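Local coordinates for probable thiol peroxidase (Chromobacterium violaceum, PDB 3KEB), which probably reduces peroxides at the expense of thiols, as a thiol peroxidase of the redoxin family with a thioredoxin-like fold, at residues E13-I18 with E129-G134; Y27-M32 with K121-L126; L67-E72 with R159-F164; I86-D91 with L111-G116. All coordinates share one frame; numbering follows the deposited sequence. Where two conformers were deposited one is given.

Contact 1. Residues E13-I18 with E129-G134; sequences EMLPVI and EYPLSG
Leu15 reaches into the bend of 129-134 with its two methyls set on different partners. Its CG stands anti to the carbonyl carbon (chi1 -54°), and although the CB does not aim at the loop, the branch end closes on it. CD1 packs on Leu132 CB at 3.7 Å and on Pro131 CD at 3.9 Å, the leucine crossing both side chains at about a right angle. CD2 turns to the backbone instead, 3.3 Å from Tyr130 O. Pro131 follows a cis peptide bond, and its CD also receives Glu13 CG at 4.0 Å. The carboxylate of Glu13 stands nearly upright to the Tyr130 ring, the planes 83° apart, with OE2 4.0 Å from CE2 of that ring.

Glu129, extended beyond CG, lies across the Pro16 ring and brings OE2 to 3.3 Å from Pro16 CG. The polar links between the segments run through water: one molecule joins the two backbones, donating to Pro16 O at 2.8 Å and accepting a weak bond from Glu129 N, while a second lies between Met14 O and the side-chain atom Glu129 OE1. Lys38 of the second subunit packs on Tyr130, Pro131 and Leu132. The hairpin strand 13-16 is thus fitted to the loop by apolar contact and water bridges rather than by direct strand pairing, and the carboxylate of Glu129 remains at the hydrated margin while Leu15 is buried.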
loop_
_atom_site.group_PDB
_atom_site.type_symbol
_atom_site.label_atom_id
_atom_site.label_comp_id
_atom_site.label_asym_id
_atom_site.label_seq_id
_atom_site.Cartn_x
_atom_site.Cartn_y
_atom_site.Cartn_z
ATOM N N GLU A 13 -14.510 -16.641 -3.444
ATOM C CA GLU A 13 -13.179 -17.280 -3.296
ATOM C C GLU A 13 -12.951 -17.606 -1.804
ATOM O O GLU A 13 -13.357 -16.837 -0.944
ATOM C CB GLU A 13 -12.118 -16.307 -3.743
ATOM C CG GLU A 13 -12.204 -15.803 -5.220
ATOM C CD GLU A 13 -11.597 -16.773 -6.180
ATOM O OE1 GLU A 13 -11.154 -17.852 -5.731
ATOM O OE2 GLU A 13 -11.581 -16.486 -7.398
HETATM N N MSE A 14 -12.307 -18.739 -1.516
HETATM C CA MSE A 14 -11.909 -19.132 -0.177
HETATM C C MSE A 14 -10.377 -19.236 -0.201
HETATM O O MSE A 14 -9.817 -20.031 -0.963
HETATM C CB MSE A 14 -12.524 -20.508 0.113
HETATM C CG MSE A 14 -12.688 -20.800 1.502
HETATM SE SE MSE A 14 -13.706 -22.509 1.619
HETATM C CE MSE A 14 -13.114 -23.509 0.122
ATOM N N LEU A 15 -9.738 -18.418 0.612
ATOM C CA LEU A 15 -8.309 -18.159 0.535
ATOM C C LEU A 15 -7.615 -18.527 1.832
ATOM O O LEU A 15 -8.103 -18.186 2.932
ATOM C CB LEU A 15 -8.076 -16.686 0.246
ATOM C CG LEU A 15 -8.811 -16.128 -0.993
ATOM C CD1 LEU A 15 -8.576 -14.589 -1.085
ATOM C CD2 LEU A 15 -8.481 -16.916 -2.314
ATOM N N PRO A 16 -6.481 -19.215 1.730
ATOM C CA PRO A 16 -5.741 -19.454 2.995
ATOM C C PRO A 16 -5.203 -18.217 3.631
ATOM O O PRO A 16 -4.897 -17.217 2.927
ATOM C CB PRO A 16 -4.583 -20.376 2.572
ATOM C CG PRO A 16 -4.829 -20.746 1.072
ATOM C CD PRO A 16 -5.746 -19.678 0.540
ATOM N N VAL A 17 -5.136 -18.243 4.958
ATOM C CA VAL A 17 -4.514 -17.207 5.753
ATOM C C VAL A 17 -3.412 -17.911 6.521
ATOM O O VAL A 17 -3.638 -18.938 7.146
ATOM C CB VAL A 17 -5.508 -16.548 6.686
ATOM C CG1 VAL A 17 -4.858 -15.383 7.513
ATOM C CG2 VAL A 17 -6.742 -16.028 5.843
ATOM N N ILE A 18 -2.217 -17.313 6.469
ATOM C CA ILE A 18 -0.999 -17.941 6.857
ATOM C C ILE A 18 -0.336 -17.256 8.048
ATOM O O ILE A 18 -0.351 -16.036 8.149
ATOM C CB ILE A 18 0.015 -17.902 5.662
ATOM C CG1 ILE A 18 -0.565 -18.581 4.411
ATOM C CG2 ILE A 18 1.288 -18.585 6.094
ATOM C CD1 ILE A 18 -0.951 -19.989 4.680
ATOM N N GLU A 129 -2.842 -15.783 -2.037
ATOM C CA GLU A 129 -3.562 -16.156 -3.275
ATOM C C GLU A 129 -4.435 -15.077 -3.843
ATOM O O GLU A 129 -5.043 -14.334 -3.113
ATOM C CB GLU A 129 -4.466 -17.364 -3.037
ATOM C CG GLU A 129 -3.731 -18.554 -2.580
ATOM C CD GLU A 129 -4.539 -19.830 -2.693
ATOM O OE1 GLU A 129 -5.635 -19.821 -3.304
ATOM O OE2 GLU A 129 -4.044 -20.855 -2.166
ATOM N N TYR A 130 -4.534 -15.056 -5.176
ATOM C CA TYR A 130 -5.469 -14.212 -5.923
ATOM C C TYR A 130 -6.857 -14.404 -5.344
ATOM O O TYR A 130 -7.238 -15.572 -5.088
ATOM C CB TYR A 130 -5.498 -14.652 -7.439
ATOM C CG TYR A 130 -6.648 -14.045 -8.212
ATOM C CD1 TYR A 130 -6.591 -12.730 -8.658
ATOM C CD2 TYR A 130 -7.812 -14.777 -8.490
ATOM C CE1 TYR A 130 -7.657 -12.145 -9.322
ATOM C CE2 TYR A 130 -8.878 -14.199 -9.205
ATOM C CZ TYR A 130 -8.794 -12.878 -9.615
ATOM O OH TYR A 130 -9.823 -12.254 -10.299
ATOM N N PRO A 131 -7.627 -13.330 -5.205
ATOM C CA PRO A 131 -7.309 -11.941 -5.539
ATOM C C PRO A 131 -6.803 -11.075 -4.371
ATOM O O PRO A 131 -6.681 -9.873 -4.515
ATOM C CB PRO A 131 -8.659 -11.382 -5.975
ATOM C CG PRO A 131 -9.654 -12.259 -5.363
ATOM C CD PRO A 131 -9.022 -13.442 -4.785
ATOM N N LEU A 132 -6.611 -11.661 -3.203
ATOM C CA LEU A 132 -6.198 -10.884 -2.026
ATOM C C LEU A 132 -4.710 -11.057 -1.681
ATOM O O LEU A 132 -4.274 -10.666 -0.598
ATOM C CB LEU A 132 -7.093 -11.192 -0.825
ATOM C CG LEU A 132 -8.544 -10.690 -0.959
ATOM C CD1 LEU A 132 -9.321 -11.000 0.305
ATOM C CD2 LEU A 132 -8.636 -9.159 -1.338
ATOM N N SER A 133 -3.940 -11.581 -2.615
ATOM C CA SER A 133 -2.509 -11.708 -2.459
ATOM C C SER A 133 -1.845 -10.410 -1.980
ATOM O O SER A 133 -2.060 -9.308 -2.560
ATOM C CB SER A 133 -1.904 -12.096 -3.787
ATOM O OG SER A 133 -0.534 -12.307 -3.634
ATOM N N GLY A 134 -1.071 -10.534 -0.914
ATOM C CA GLY A 134 -0.407 -9.389 -0.270
ATOM C C GLY A 134 -1.203 -8.633 0.771
ATOM O O GLY A 134 -0.598 -7.788 1.520
HETATM O O HOH W 1 -8.206 -20.777 -2.743
HETATM O O HOH W 2 -3.288 -17.284 0.626
#

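Contact 2. Residues Y27-M32 with K121-L126; sequences YLPSFM and KRYGVL
Tyr123 and Arg122 supply the two direct hydrogen bonds to 27-32, both ending on backbone carbonyls. Tyr123 OH donates to Pro29 O at 2.6 Å, in the carbonyl plane and on a lone pair. In the conformer described, Arg122 NH2 gives a bond to Ser30 O at 2.9 Å with an N-H...O angle of 161°; the bend at chi3 (46°) turns the guanidinium toward this acceptor. A water accepts from both Ser30 N and Arg122 NH2, adding a water bridge beside the direct bonds.

Packing on the phenol comes from Pro29 and Phe31. Pro29 CD lies over one ring face in a CH-pi contact, 4.2 Å from the centroid of Tyr123, while Pro29 CB touches Tyr123 CE1 at 3.6 Å. Phe31 presents its ring edge to the hydroxyl, CD1 being 3.5 Å from Tyr123 OH. The ring of Tyr123 also stacks with Phe119.

The helix ends in a Schellman motif with Gly124 as C-prime. Arg122 and the residue after it thus offer an exposed residue's guanidinium and a buried residue's phenol, which hold successive carbonyls of the loop before strand 32-35.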
loop_
_atom_site.group_PDB
_atom_site.type_symbol
_atom_site.label_atom_id
_atom_site.label_comp_id
_atom_site.label_asym_id
_atom_site.label_seq_id
_atom_site.Cartn_x
_atom_site.Cartn_y
_atom_site.Cartn_z
ATOM N N TYR A 27 1.818 -12.452 24.638
ATOM C CA TYR A 27 2.317 -11.088 24.465
ATOM C C TYR A 27 2.316 -10.793 22.959
ATOM O O TYR A 27 2.654 -11.677 22.157
ATOM C CB TYR A 27 3.714 -10.921 25.048
ATOM C CG TYR A 27 3.756 -10.809 26.561
ATOM C CD1 TYR A 27 3.674 -9.561 27.203
ATOM C CD2 TYR A 27 3.878 -11.920 27.348
ATOM C CE1 TYR A 27 3.741 -9.458 28.592
ATOM C CE2 TYR A 27 3.940 -11.811 28.729
ATOM C CZ TYR A 27 3.857 -10.573 29.337
ATOM O OH TYR A 27 3.915 -10.495 30.715
ATOM N N LEU A 28 1.850 -9.604 22.576
ATOM C CA LEU A 28 1.866 -9.205 21.156
ATOM C C LEU A 28 3.241 -9.340 20.548
ATOM O O LEU A 28 4.294 -8.961 21.181
ATOM C CB LEU A 28 1.352 -7.788 20.958
ATOM C CG LEU A 28 -0.104 -7.432 21.286
ATOM C CD1 LEU A 28 -0.270 -5.948 21.415
ATOM C CD2 LEU A 28 -1.077 -8.027 20.256
ATOM N N PRO A 29 3.291 -9.886 19.321
ATOM C CA PRO A 29 4.570 -9.814 18.582
ATOM C C PRO A 29 4.970 -8.385 18.296
ATOM O O PRO A 29 4.109 -7.535 18.075
ATOM C CB PRO A 29 4.274 -10.567 17.257
ATOM C CG PRO A 29 3.199 -11.535 17.617
ATOM C CD PRO A 29 2.308 -10.684 18.585
ATOM N N SER A 30 6.279 -8.128 18.311
ATOM C CA SER A 30 6.794 -6.826 18.015
ATOM C C SER A 30 6.464 -6.507 16.577
ATOM O O SER A 30 6.244 -7.397 15.754
ATOM C CB SER A 30 8.298 -6.760 18.249
ATOM O OG SER A 30 8.929 -7.629 17.334
ATOM N N PHE A 31 6.358 -5.233 16.278
ATOM C CA PHE A 31 6.210 -4.807 14.893
ATOM C C PHE A 31 7.005 -3.528 14.646
ATOM O O PHE A 31 7.291 -2.769 15.594
ATOM C CB PHE A 31 4.713 -4.699 14.483
ATOM C CG PHE A 31 3.875 -3.715 15.267
ATOM C CD1 PHE A 31 2.799 -4.187 16.051
ATOM C CD2 PHE A 31 4.048 -2.336 15.158
ATOM C CE1 PHE A 31 1.988 -3.314 16.729
ATOM C CE2 PHE A 31 3.243 -1.425 15.881
ATOM C CZ PHE A 31 2.196 -1.905 16.638
HETATM N N MSE A 32 7.360 -3.320 13.384
HETATM C CA MSE A 32 8.015 -2.102 12.891
HETATM C C MSE A 32 7.206 -1.639 11.694
HETATM O O MSE A 32 7.416 -2.166 10.606
HETATM C CB MSE A 32 9.425 -2.429 12.391
HETATM C CG MSE A 32 10.384 -2.872 13.473
HETATM SE SE MSE A 32 12.178 -3.371 12.804
HETATM C CE MSE A 32 11.695 -4.452 11.226
ATOM N N LYS A 121 3.024 -12.406 8.280
ATOM C CA LYS A 121 3.164 -13.758 8.729
ATOM C C LYS A 121 3.243 -13.796 10.250
ATOM O O LYS A 121 2.655 -14.676 10.888
ATOM C CB LYS A 121 4.382 -14.401 8.091
ATOM C CG LYS A 121 4.487 -15.887 8.404
ATOM C CD LYS A 121 5.178 -16.647 7.241
ATOM C CE LYS A 121 5.220 -18.146 7.537
ATOM N NZ LYS A 121 6.102 -18.887 6.572
ATOM N N ARG A 122 3.940 -12.818 10.845
ATOM C CA ARG A 122 4.187 -12.772 12.275
ATOM C C ARG A 122 2.893 -12.605 13.072
ATOM O O ARG A 122 2.850 -12.978 14.224
ATOM C CB ARG A 122 5.199 -11.634 12.632
ATOM C CG ARG A 122 6.698 -11.928 12.216
ATOM C CD ARG A 122 7.745 -10.737 12.409
ATOM N NE ARG A 122 7.666 -10.030 13.688
ATOM C CZ ARG A 122 8.041 -10.513 14.877
ATOM N NH1 ARG A 122 8.573 -11.730 15.001
ATOM N NH2 ARG A 122 7.905 -9.760 15.952
ATOM N N TYR A 123 1.858 -11.989 12.460
ATOM C CA TYR A 123 0.544 -11.769 13.095
ATOM C C TYR A 123 -0.529 -12.742 12.562
ATOM O O TYR A 123 -1.682 -12.652 12.949
ATOM C CB TYR A 123 0.074 -10.327 12.924
ATOM C CG TYR A 123 0.479 -9.457 14.114
ATOM C CD1 TYR A 123 1.783 -9.107 14.313
ATOM C CD2 TYR A 123 -0.462 -9.038 15.059
ATOM C CE1 TYR A 123 2.188 -8.363 15.400
ATOM C CE2 TYR A 123 -0.072 -8.243 16.142
ATOM C CZ TYR A 123 1.245 -7.924 16.318
ATOM O OH TYR A 123 1.656 -7.168 17.397
ATOM N N GLY A 124 -0.120 -13.701 11.732
ATOM C CA GLY A 124 -1.073 -14.708 11.187
ATOM C C GLY A 124 -2.193 -14.164 10.310
ATOM O O GLY A 124 -3.355 -14.629 10.377
ATOM N N VAL A 125 -1.848 -13.182 9.481
ATOM C CA VAL A 125 -2.853 -12.519 8.637
ATOM C C VAL A 125 -2.401 -12.452 7.190
ATOM O O VAL A 125 -2.952 -11.671 6.404
ATOM C CB VAL A 125 -3.258 -11.133 9.211
ATOM C CG1 VAL A 125 -4.025 -11.237 10.582
ATOM C CG2 VAL A 125 -2.074 -10.129 9.344
ATOM N N LEU A 126 -1.415 -13.266 6.839
ATOM C CA LEU A 126 -0.880 -13.288 5.478
ATOM C C LEU A 126 -1.803 -14.025 4.493
ATOM O O LEU A 126 -2.087 -15.186 4.688
ATOM C CB LEU A 126 0.508 -13.954 5.452
ATOM C CG LEU A 126 1.220 -14.119 4.069
ATOM C CD1 LEU A 126 1.410 -12.733 3.434
ATOM C CD2 LEU A 126 2.531 -14.903 4.171
HETATM O O HOH W 3 8.168 -10.493 18.794
#

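Contact 3. Residues L67-E72 with R159-F164; sequences LLLLRE and RDFFDF
The Phe161 ring carries Glu72 CG over one face and Leu68 CD2 at its edge, in the ring plane. The face contact is a CH-pi interaction, CG standing 3.8 Å from the centroid of Phe161 and 15° off the normal. At the edge, Leu68 CD2 comes to 3.8 Å from Phe161 CZ. Phe164 turns a face to the helix backbone, with Glu72 O above it, and its CE2 meets Glu72 CB at 3.9 Å; Phe162 CB covers part of a face of the same Phe164 ring.

Leu69 fills the angle between two of the aromatics. With its CG anti to the backbone N (chi1 -178°), CD1 touches both rings, Phe161 CD1 at 3.7 Å among them, while CD2 lies against Phe162 CZ at the same 3.7 Å, the leucine crossing the Phe162 side chain at about a right angle.

Glu72 also serves its own helix. The chain folds at chi2 (-58°), so that CG lies on Phe161 while OE2 takes both Arg71 NE (3.0 Å) and Arg71 NH2 (2.9 Å) in a side-on salt bridge, OE2 lying in the guanidinium plane. The aliphatic part of this glutamate is thus apolar packing, and its charged end is paired with arginine.

Helix 67-77 is in this way joined to the loop that leads from strand 149-154 into helix 164-177, where Asp163 is the N-cap. Phe164 also meets Phe76, one turn further along helix 67-77, and Leu70 packs on Leu85 and Val87 of strand 84-89.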
loop_
_atom_site.group_PDB
_atom_site.type_symbol
_atom_site.label_atom_id
_atom_site.label_comp_id
_atom_site.label_asym_id
_atom_site.label_seq_id
_atom_site.Cartn_x
_atom_site.Cartn_y
_atom_site.Cartn_z
ATOM N N LEU A 67 -14.104 0.407 5.338
ATOM C CA LEU A 67 -14.589 1.493 6.124
ATOM C C LEU A 67 -15.838 1.147 6.929
ATOM O O LEU A 67 -16.026 1.705 8.008
ATOM C CB LEU A 67 -14.839 2.737 5.269
ATOM C CG LEU A 67 -13.551 3.418 4.771
ATOM C CD1 LEU A 67 -14.041 4.733 4.027
ATOM C CD2 LEU A 67 -12.523 3.758 5.830
ATOM N N LEU A 68 -16.701 0.264 6.432
ATOM C CA LEU A 68 -17.918 -0.073 7.228
ATOM C C LEU A 68 -17.549 -0.787 8.514
ATOM O O LEU A 68 -18.037 -0.475 9.592
ATOM C CB LEU A 68 -18.852 -0.931 6.386
ATOM C CG LEU A 68 -20.132 -1.394 7.011
ATOM C CD1 LEU A 68 -21.054 -0.173 7.156
ATOM C CD2 LEU A 68 -20.756 -2.457 6.072
ATOM N N LEU A 69 -16.672 -1.786 8.402
ATOM C CA LEU A 69 -16.188 -2.469 9.568
ATOM C C LEU A 69 -15.437 -1.574 10.525
ATOM O O LEU A 69 -15.529 -1.765 11.766
ATOM C CB LEU A 69 -15.238 -3.581 9.137
ATOM C CG LEU A 69 -14.617 -4.485 10.252
ATOM C CD1 LEU A 69 -15.618 -5.257 10.999
ATOM C CD2 LEU A 69 -13.632 -5.453 9.646
ATOM N N LEU A 70 -14.659 -0.659 9.973
ATOM C CA LEU A 70 -13.992 0.319 10.805
ATOM C C LEU A 70 -15.033 1.136 11.573
ATOM O O LEU A 70 -14.832 1.415 12.745
ATOM C CB LEU A 70 -13.113 1.263 9.991
ATOM C CG LEU A 70 -12.262 2.279 10.786
ATOM C CD1 LEU A 70 -11.467 1.563 11.921
ATOM C CD2 LEU A 70 -11.323 3.021 9.847
ATOM N N ARG A 71 -16.103 1.545 10.876
ATOM C CA ARG A 71 -17.134 2.314 11.491
ATOM C C ARG A 71 -17.792 1.559 12.663
ATOM O O ARG A 71 -18.085 2.154 13.732
ATOM C CB ARG A 71 -18.198 2.718 10.456
ATOM C CG ARG A 71 -19.353 3.594 11.030
ATOM C CD ARG A 71 -20.600 3.656 10.105
ATOM N NE ARG A 71 -21.409 2.429 10.227
ATOM C CZ ARG A 71 -22.398 2.067 9.391
ATOM N NH1 ARG A 71 -22.717 2.825 8.344
ATOM N NH2 ARG A 71 -23.083 0.953 9.619
ATOM N N GLU A 72 -18.083 0.276 12.471
ATOM C CA GLU A 72 -18.739 -0.519 13.524
ATOM C C GLU A 72 -17.801 -0.643 14.743
ATOM O O GLU A 72 -18.218 -0.668 15.891
ATOM C CB GLU A 72 -19.121 -1.904 12.962
ATOM C CG GLU A 72 -20.183 -1.772 11.908
ATOM C CD GLU A 72 -21.402 -1.093 12.426
ATOM O OE1 GLU A 72 -22.016 -1.710 13.317
ATOM O OE2 GLU A 72 -21.721 0.050 11.991
ATOM N N ARG A 159 -17.192 -9.881 4.625
ATOM C CA ARG A 159 -18.390 -9.043 4.856
ATOM C C ARG A 159 -18.829 -9.039 6.300
ATOM O O ARG A 159 -19.655 -8.200 6.688
ATOM C CB ARG A 159 -19.521 -9.496 3.981
ATOM C CG ARG A 159 -19.224 -9.377 2.525
ATOM C CD ARG A 159 -20.440 -9.903 1.733
ATOM N NE ARG A 159 -20.332 -9.538 0.327
ATOM C CZ ARG A 159 -20.210 -10.402 -0.668
ATOM N NH1 ARG A 159 -20.173 -11.704 -0.460
ATOM N NH2 ARG A 159 -20.108 -9.933 -1.904
ATOM N N ASP A 160 -18.238 -9.934 7.103
ATOM C CA ASP A 160 -18.663 -10.074 8.474
ATOM C C ASP A 160 -18.150 -8.924 9.334
ATOM O O ASP A 160 -17.152 -8.269 9.025
ATOM C CB ASP A 160 -18.157 -11.373 9.095
ATOM C CG ASP A 160 -18.778 -12.646 8.494
ATOM O OD1 ASP A 160 -19.762 -12.589 7.739
ATOM O OD2 ASP A 160 -18.244 -13.750 8.828
ATOM N N PHE A 161 -18.764 -8.782 10.506
ATOM C CA PHE A 161 -18.224 -7.952 11.574
ATOM C C PHE A 161 -17.603 -8.800 12.674
ATOM O O PHE A 161 -17.963 -9.958 12.900
ATOM C CB PHE A 161 -19.282 -6.992 12.180
ATOM C CG PHE A 161 -19.926 -6.039 11.199
ATOM C CD1 PHE A 161 -19.246 -5.535 10.120
ATOM C CD2 PHE A 161 -21.255 -5.673 11.361
ATOM C CE1 PHE A 161 -19.854 -4.687 9.216
ATOM C CE2 PHE A 161 -21.861 -4.808 10.479
ATOM C CZ PHE A 161 -21.146 -4.320 9.397
ATOM N N PHE A 162 -16.672 -8.199 13.408
ATOM C CA PHE A 162 -16.123 -8.830 14.601
ATOM C C PHE A 162 -17.209 -9.113 15.642
ATOM O O PHE A 162 -18.261 -8.474 15.646
ATOM C CB PHE A 162 -15.064 -7.900 15.220
ATOM C CG PHE A 162 -13.962 -7.513 14.279
ATOM C CD1 PHE A 162 -13.152 -8.493 13.688
ATOM C CD2 PHE A 162 -13.699 -6.169 14.014
ATOM C CE1 PHE A 162 -12.151 -8.159 12.807
ATOM C CE2 PHE A 162 -12.639 -5.829 13.165
ATOM C CZ PHE A 162 -11.886 -6.821 12.560
ATOM N N ASP A 163 -16.933 -10.029 16.571
ATOM C CA ASP A 163 -17.858 -10.413 17.631
ATOM C C ASP A 163 -17.723 -9.426 18.793
ATOM O O ASP A 163 -17.132 -9.730 19.841
ATOM C CB ASP A 163 -17.560 -11.829 18.107
ATOM C CG ASP A 163 -18.656 -12.397 19.008
ATOM O OD1 ASP A 163 -19.521 -11.656 19.452
ATOM O OD2 ASP A 163 -18.614 -13.622 19.275
ATOM N N PHE A 164 -18.293 -8.232 18.569
ATOM C CA PHE A 164 -18.171 -7.172 19.508
ATOM C C PHE A 164 -18.856 -7.558 20.821
ATOM O O PHE A 164 -18.358 -7.215 21.883
ATOM C CB PHE A 164 -18.767 -5.884 18.960
ATOM C CG PHE A 164 -18.024 -5.308 17.792
ATOM C CD1 PHE A 164 -16.693 -4.922 17.905
ATOM C CD2 PHE A 164 -18.649 -5.189 16.566
ATOM C CE1 PHE A 164 -15.988 -4.409 16.804
ATOM C CE2 PHE A 164 -17.970 -4.672 15.479
ATOM C CZ PHE A 164 -16.648 -4.302 15.584
#

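Contact 4. Residues I86-D91 with L111-G116; sequences IVITVD and LSTLRG
Ser112 OG, anti to the backbone N (chi1 168°), reaches the loop that follows strand 84-89 and donates to Asp91 O at 2.7 Å. The same oxygen accepts from Leu114 N, closing an ST turn. Thr89 forms another: its OG1 (chi1 78°) accepts from Asp91 N and donates to Asp91 OD2 at 2.7 Å, meeting that oxygen from above the carboxylate plane. Asp91 OD1 in turn is hydrogen-bonded to Ser58 OG of its own chain and to Ser92 OG of the second subunit.

The backbones pair in parallel, Ile88 beside Leu111 and Thr89 beside Ser112. Three backbone hydrogen bonds knit them, from Leu111 N to Val87 O (2.8 Å), from Thr89 N to Leu111 O and from Thr113 N to Thr89 O. Ile86 CG2 touches Leu111 CD1 at 3.6 Å. Beyond the paired residues, Ile88 CG2 also meets Thr113 CG2 at 3.6 Å. Thr113 OG1 bonds Arg117.

Strand 84-89, helix 93-103 and strand 109-112 form a beta-alpha-beta crossover between neighbouring parallel strands of the central sheet, consistent with the thioredoxin-like fold of the redoxin family.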
loop_
_atom_site.group_PDB
_atom_site.type_symbol
_atom_site.label_atom_id
_atom_site.label_comp_id
_atom_site.label_asym_id
_atom_site.label_seq_id
_atom_site.Cartn_x
_atom_site.Cartn_y
_atom_site.Cartn_z
ATOM N N ILE A 86 -5.890 0.818 16.883
ATOM C CA ILE A 86 -4.730 0.763 15.976
ATOM C C ILE A 86 -5.144 -0.069 14.720
ATOM O O ILE A 86 -5.375 -1.286 14.808
ATOM C CB ILE A 86 -3.495 0.111 16.623
ATOM C CG1 ILE A 86 -3.087 0.895 17.895
ATOM C CG2 ILE A 86 -2.345 0.090 15.634
ATOM C CD1 ILE A 86 -2.037 0.171 18.762
ATOM N N VAL A 87 -5.272 0.617 13.587
ATOM C CA VAL A 87 -5.667 0.003 12.325
ATOM C C VAL A 87 -4.397 -0.242 11.518
ATOM O O VAL A 87 -3.572 0.665 11.349
ATOM C CB VAL A 87 -6.635 0.901 11.547
ATOM C CG1 VAL A 87 -6.893 0.364 10.115
ATOM C CG2 VAL A 87 -7.958 1.063 12.314
ATOM N N ILE A 88 -4.239 -1.468 11.009
ATOM C CA ILE A 88 -3.077 -1.862 10.246
ATOM C C ILE A 88 -3.558 -2.399 8.901
ATOM O O ILE A 88 -4.476 -3.256 8.859
ATOM C CB ILE A 88 -2.210 -2.928 10.959
ATOM C CG1 ILE A 88 -1.793 -2.391 12.349
ATOM C CG2 ILE A 88 -0.971 -3.330 10.080
ATOM C CD1 ILE A 88 -1.085 -3.398 13.255
ATOM N N THR A 89 -2.943 -1.905 7.815
ATOM C CA THR A 89 -3.260 -2.402 6.503
ATOM C C THR A 89 -2.077 -2.342 5.559
ATOM O O THR A 89 -1.025 -1.791 5.877
ATOM C CB THR A 89 -4.426 -1.647 5.803
ATOM O OG1 THR A 89 -3.940 -0.416 5.287
ATOM C CG2 THR A 89 -5.632 -1.302 6.727
ATOM N N VAL A 90 -2.291 -2.849 4.360
ATOM C CA VAL A 90 -1.316 -2.806 3.290
ATOM C C VAL A 90 -1.288 -1.502 2.524
ATOM O O VAL A 90 -0.424 -1.302 1.655
ATOM C CB VAL A 90 -1.525 -4.006 2.287
ATOM C CG1 VAL A 90 -2.591 -3.703 1.225
ATOM C CG2 VAL A 90 -0.205 -4.377 1.650
ATOM N N ASP A 91 -2.223 -0.618 2.836
ATOM C CA ASP A 91 -2.278 0.675 2.173
ATOM C C ASP A 91 -0.996 1.455 2.376
ATOM O O ASP A 91 -0.311 1.298 3.412
ATOM C CB ASP A 91 -3.430 1.513 2.706
ATOM C CG ASP A 91 -4.747 0.886 2.469
ATOM O OD1 ASP A 91 -5.026 0.517 1.295
ATOM O OD2 ASP A 91 -5.555 0.795 3.442
ATOM N N LEU A 111 -1.653 2.502 10.375
ATOM C CA LEU A 111 -0.317 1.976 10.139
ATOM C C LEU A 111 -0.310 1.133 8.890
ATOM O O LEU A 111 -1.218 0.336 8.671
ATOM C CB LEU A 111 0.135 1.110 11.313
ATOM C CG LEU A 111 -0.034 1.750 12.706
ATOM C CD1 LEU A 111 0.633 0.811 13.750
ATOM C CD2 LEU A 111 0.551 3.175 12.801
ATOM N N SER A 112 0.771 1.280 8.134
ATOM C CA SER A 112 0.998 0.613 6.889
ATOM C C SER A 112 2.086 -0.435 7.067
ATOM O O SER A 112 3.082 -0.226 7.809
ATOM C CB SER A 112 1.479 1.616 5.862
ATOM O OG SER A 112 1.977 0.963 4.724
ATOM N N THR A 113 1.910 -1.544 6.376
ATOM C CA THR A 113 2.897 -2.604 6.399
ATOM C C THR A 113 3.971 -2.433 5.341
ATOM O O THR A 113 4.805 -3.352 5.130
ATOM C CB THR A 113 2.263 -3.961 6.210
ATOM O OG1 THR A 113 1.608 -4.024 4.948
ATOM C CG2 THR A 113 1.208 -4.237 7.323
ATOM N N LEU A 114 4.016 -1.289 4.666
ATOM C CA LEU A 114 5.035 -1.206 3.595
ATOM C C LEU A 114 6.486 -1.306 4.126
ATOM O O LEU A 114 7.298 -1.855 3.456
ATOM C CB LEU A 114 4.824 -0.011 2.648
ATOM C CG LEU A 114 5.640 1.202 2.916
ATOM C CD1 LEU A 114 5.470 2.332 1.888
ATOM C CD2 LEU A 114 5.205 1.624 4.303
ATOM N N ARG A 115 6.802 -0.824 5.323
ATOM C CA ARG A 115 8.214 -0.816 5.752
ATOM C C ARG A 115 8.685 -2.251 6.009
ATOM O O ARG A 115 9.884 -2.553 5.896
ATOM C CB ARG A 115 8.440 0.147 6.939
ATOM C CG ARG A 115 9.700 -0.059 7.768
ATOM C CD ARG A 115 10.941 0.174 6.970
ATOM N NE ARG A 115 11.996 -0.718 7.429
ATOM C CZ ARG A 115 12.835 -0.454 8.420
ATOM N NH1 ARG A 115 12.787 0.704 9.068
ATOM N NH2 ARG A 115 13.745 -1.360 8.752
ATOM N N GLY A 116 7.766 -3.157 6.290
ATOM C CA GLY A 116 8.125 -4.561 6.364
ATOM C C GLY A 116 6.897 -5.441 6.314
ATOM O O GLY A 116 6.173 -5.563 7.295
#

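How the contacts relate
Contact 4 is the buried one, every touching residue being covered, and it relies on regular strand pairing; contacts 1, 2 and 3 are only partly buried and join loops to a hairpin strand or to helices through side chains. Contact 2 uses direct bonds to carbonyls, contact 1 water bridges, and contact 3 aromatic packing. Contacts 1 and 2 meet where Ile18 N approaches Leu126 O at 2.8 Å, a probable hydrogen bond. Contact 2 reaches contact 4 through Phe31 against Leu111, and contact 3 does so through Leu70 against Val87, from the other side of the chain's centre. Contacts 1 and 4 both touch the second subunit.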